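Local coordinates for protein dihydrocoumarin hydrolase, AncDHCH1 (Pseudomonas sp., PDB 6C2C) that probably hydrolyses the lactone dihydrocoumarin at a two-zinc centre, as an apparently ancestral enzyme related to methyl-parathion hydrolase in the metallo-beta-lactamase superfamily, at residues D26-A31 with A105-E110. Sequence-based numbering, arbitrary orientation.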
loop_
_atom_site.group_PDB
_atom_site.type_symbol
_atom_site.label_atom_id
_atom_site.label_comp_id
_atom_site.label_asym_id
_atom_site.label_seq_id
_atom_site.Cartn_x
_atom_site.Cartn_y
_atom_site.Cartn_z
ATOM N N ASP A 26 16.246 9.884 -12.052
ATOM C CA ASP A 26 16.227 9.100 -13.284
ATOM C C ASP A 26 15.111 8.045 -13.284
ATOM O O ASP A 26 14.899 7.365 -14.314
ATOM C CB ASP A 26 17.567 8.384 -13.465
ATOM C CG ASP A 26 18.726 9.343 -13.700
ATOM O OD1 ASP A 26 18.507 10.463 -14.200
ATOM O OD2 ASP A 26 19.841 8.960 -13.329
ATOM N N PHE A 27 14.454 7.822 -12.141
ATOM C CA PHE A 27 13.467 6.753 -12.056
ATOM C C PHE A 27 12.086 7.298 -12.389
ATOM O O PHE A 27 11.766 8.453 -12.105
ATOM C CB PHE A 27 13.409 6.111 -10.641
ATOM C CG PHE A 27 14.699 5.466 -10.155
ATOM C CD1 PHE A 27 15.767 5.221 -11.004
ATOM C CD2 PHE A 27 14.769 5.036 -8.861
ATOM C CE1 PHE A 27 16.898 4.611 -10.545
ATOM C CE2 PHE A 27 15.918 4.400 -8.353
ATOM C CZ PHE A 27 16.975 4.196 -9.190
ATOM N N GLU A 28 11.279 6.463 -13.025
ATOM C CA GLU A 28 9.865 6.735 -13.237
ATOM C C GLU A 28 9.035 5.978 -12.190
ATOM O O GLU A 28 9.114 4.752 -12.112
ATOM C CB GLU A 28 9.441 6.257 -14.608
ATOM C CG GLU A 28 7.941 6.471 -14.883
ATOM C CD GLU A 28 7.504 5.450 -15.939
ATOM O OE1 GLU A 28 7.592 4.243 -15.699
ATOM O OE2 GLU A 28 7.125 5.847 -17.040
ATOM N N VAL A 29 8.288 6.713 -11.374
ATOM C CA VAL A 29 7.369 6.132 -10.380
ATOM C C VAL A 29 5.963 6.205 -10.964
ATOM O O VAL A 29 5.570 7.238 -11.549
ATOM C CB VAL A 29 7.450 6.886 -9.045
ATOM C CG1 VAL A 29 6.403 6.285 -8.080
ATOM C CG2 VAL A 29 8.831 6.782 -8.488
ATOM N N THR A 30 5.216 5.105 -10.871
ATOM C CA THR A 30 3.784 5.113 -11.208
ATOM C C THR A 30 3.031 4.620 -9.974
ATOM O O THR A 30 3.097 3.430 -9.643
ATOM C CB THR A 30 3.448 4.256 -12.442
ATOM O OG1 THR A 30 4.333 4.541 -13.540
ATOM C CG2 THR A 30 1.972 4.476 -12.862
ATOM N N ALA A 31 2.316 5.515 -9.277
ATOM C CA ALA A 31 1.353 5.066 -8.270
ATOM C C ALA A 31 0.226 4.329 -8.971
ATOM O O ALA A 31 -0.294 4.800 -9.995
ATOM C CB ALA A 31 0.786 6.276 -7.501
ATOM N N ALA A 105 -1.448 2.224 -17.403
ATOM C CA ALA A 105 -0.192 2.927 -17.192
ATOM C C ALA A 105 0.876 2.530 -18.195
ATOM O O ALA A 105 1.988 3.084 -18.170
ATOM C CB ALA A 105 0.297 2.649 -15.759
ATOM N N GLY A 106 0.563 1.589 -19.073
ATOM C CA GLY A 106 1.473 1.348 -20.177
ATOM C C GLY A 106 2.417 0.179 -19.965
ATOM O O GLY A 106 3.361 0.029 -20.764
ATOM N N TYR A 107 2.177 -0.672 -18.959
ATOM C CA TYR A 107 3.026 -1.830 -18.724
ATOM C C TYR A 107 2.214 -3.108 -18.682
ATOM O O TYR A 107 1.003 -3.116 -18.407
ATOM C CB TYR A 107 3.794 -1.694 -17.400
ATOM C CG TYR A 107 4.800 -0.597 -17.413
ATOM C CD1 TYR A 107 6.023 -0.763 -18.090
ATOM C CD2 TYR A 107 4.530 0.653 -16.850
ATOM C CE1 TYR A 107 6.982 0.254 -18.119
ATOM C CE2 TYR A 107 5.502 1.672 -16.856
ATOM C CZ TYR A 107 6.724 1.464 -17.501
ATOM O OH TYR A 107 7.709 2.441 -17.497
ATOM N N GLN A 108 2.908 -4.229 -18.915
ATOM C CA GLN A 108 2.297 -5.531 -18.845
ATOM C C GLN A 108 2.909 -6.321 -17.712
ATOM O O GLN A 108 4.084 -6.118 -17.391
ATOM C CB GLN A 108 2.493 -6.326 -20.143
ATOM C CG GLN A 108 1.705 -5.733 -21.338
ATOM C CD GLN A 108 2.391 -4.506 -21.895
ATOM O OE1 GLN A 108 1.882 -3.352 -21.796
ATOM N NE2 GLN A 108 3.568 -4.725 -22.473
ATOM N N PRO A 109 2.135 -7.237 -17.109
ATOM C CA PRO A 109 2.690 -7.996 -15.972
ATOM C C PRO A 109 3.981 -8.735 -16.277
ATOM O O PRO A 109 4.828 -8.887 -15.372
ATOM C CB PRO A 109 1.549 -8.953 -15.584
ATOM C CG PRO A 109 0.317 -8.313 -16.120
ATOM C CD PRO A 109 0.746 -7.634 -17.405
ATOM N N GLU A 110 4.164 -9.239 -17.496
ATOM C CA GLU A 110 5.361 -9.974 -17.818
ATOM C C GLU A 110 6.605 -9.093 -17.834
ATOM O O GLU A 110 7.724 -9.627 -17.751
ATOM C CB GLU A 110 5.217 -10.681 -19.176
ATOM C CG GLU A 110 5.155 -9.756 -20.416
ATOM C CD GLU A 110 4.987 -10.578 -21.764
ATOM O OE1 GLU A 110 4.560 -10.018 -22.828
ATOM O OE2 GLU A 110 5.274 -11.806 -21.753
#
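Y107 reaches E28 with its phenol, an example of how a short polar link and a small apolar touch can join a loop, here the one between helix 98-104 and strand 114-116, to strand 27-39 of the mixed sheet in a metallo-beta-lactamase-superfamily protein. The hydrogen bond runs from Y107 OH to E28 OE1 over 2.5 Å, meeting the oxygen on its syn side, 16° out of the carboxylate plane. E28 OE1 sits at the edge of the ring, near its plane, while the carboxylate as a whole is turned 86° to the ring. E28 holds CG anti to its backbone N (chi1 178°) and runs on extended, which carries the carboxylate out to meet the tyrosine. N75 ND2 also bonds the phenol oxygen, while R21 NE forms only a long, weak ion pair with E28 OE2.

The apolar part is a methyl contact, T30 CG2 against A105 CB at 3.8 Å. The hydroxyl of T30 turns to R21 NH1, which also takes the carbonyl of A105. G106, with positive phi, closes helix 98-104 in a Schellman motif.

A phenol donating to a carboxylate over so short a distance is consistent with a charge-assisted bond between loop and strand.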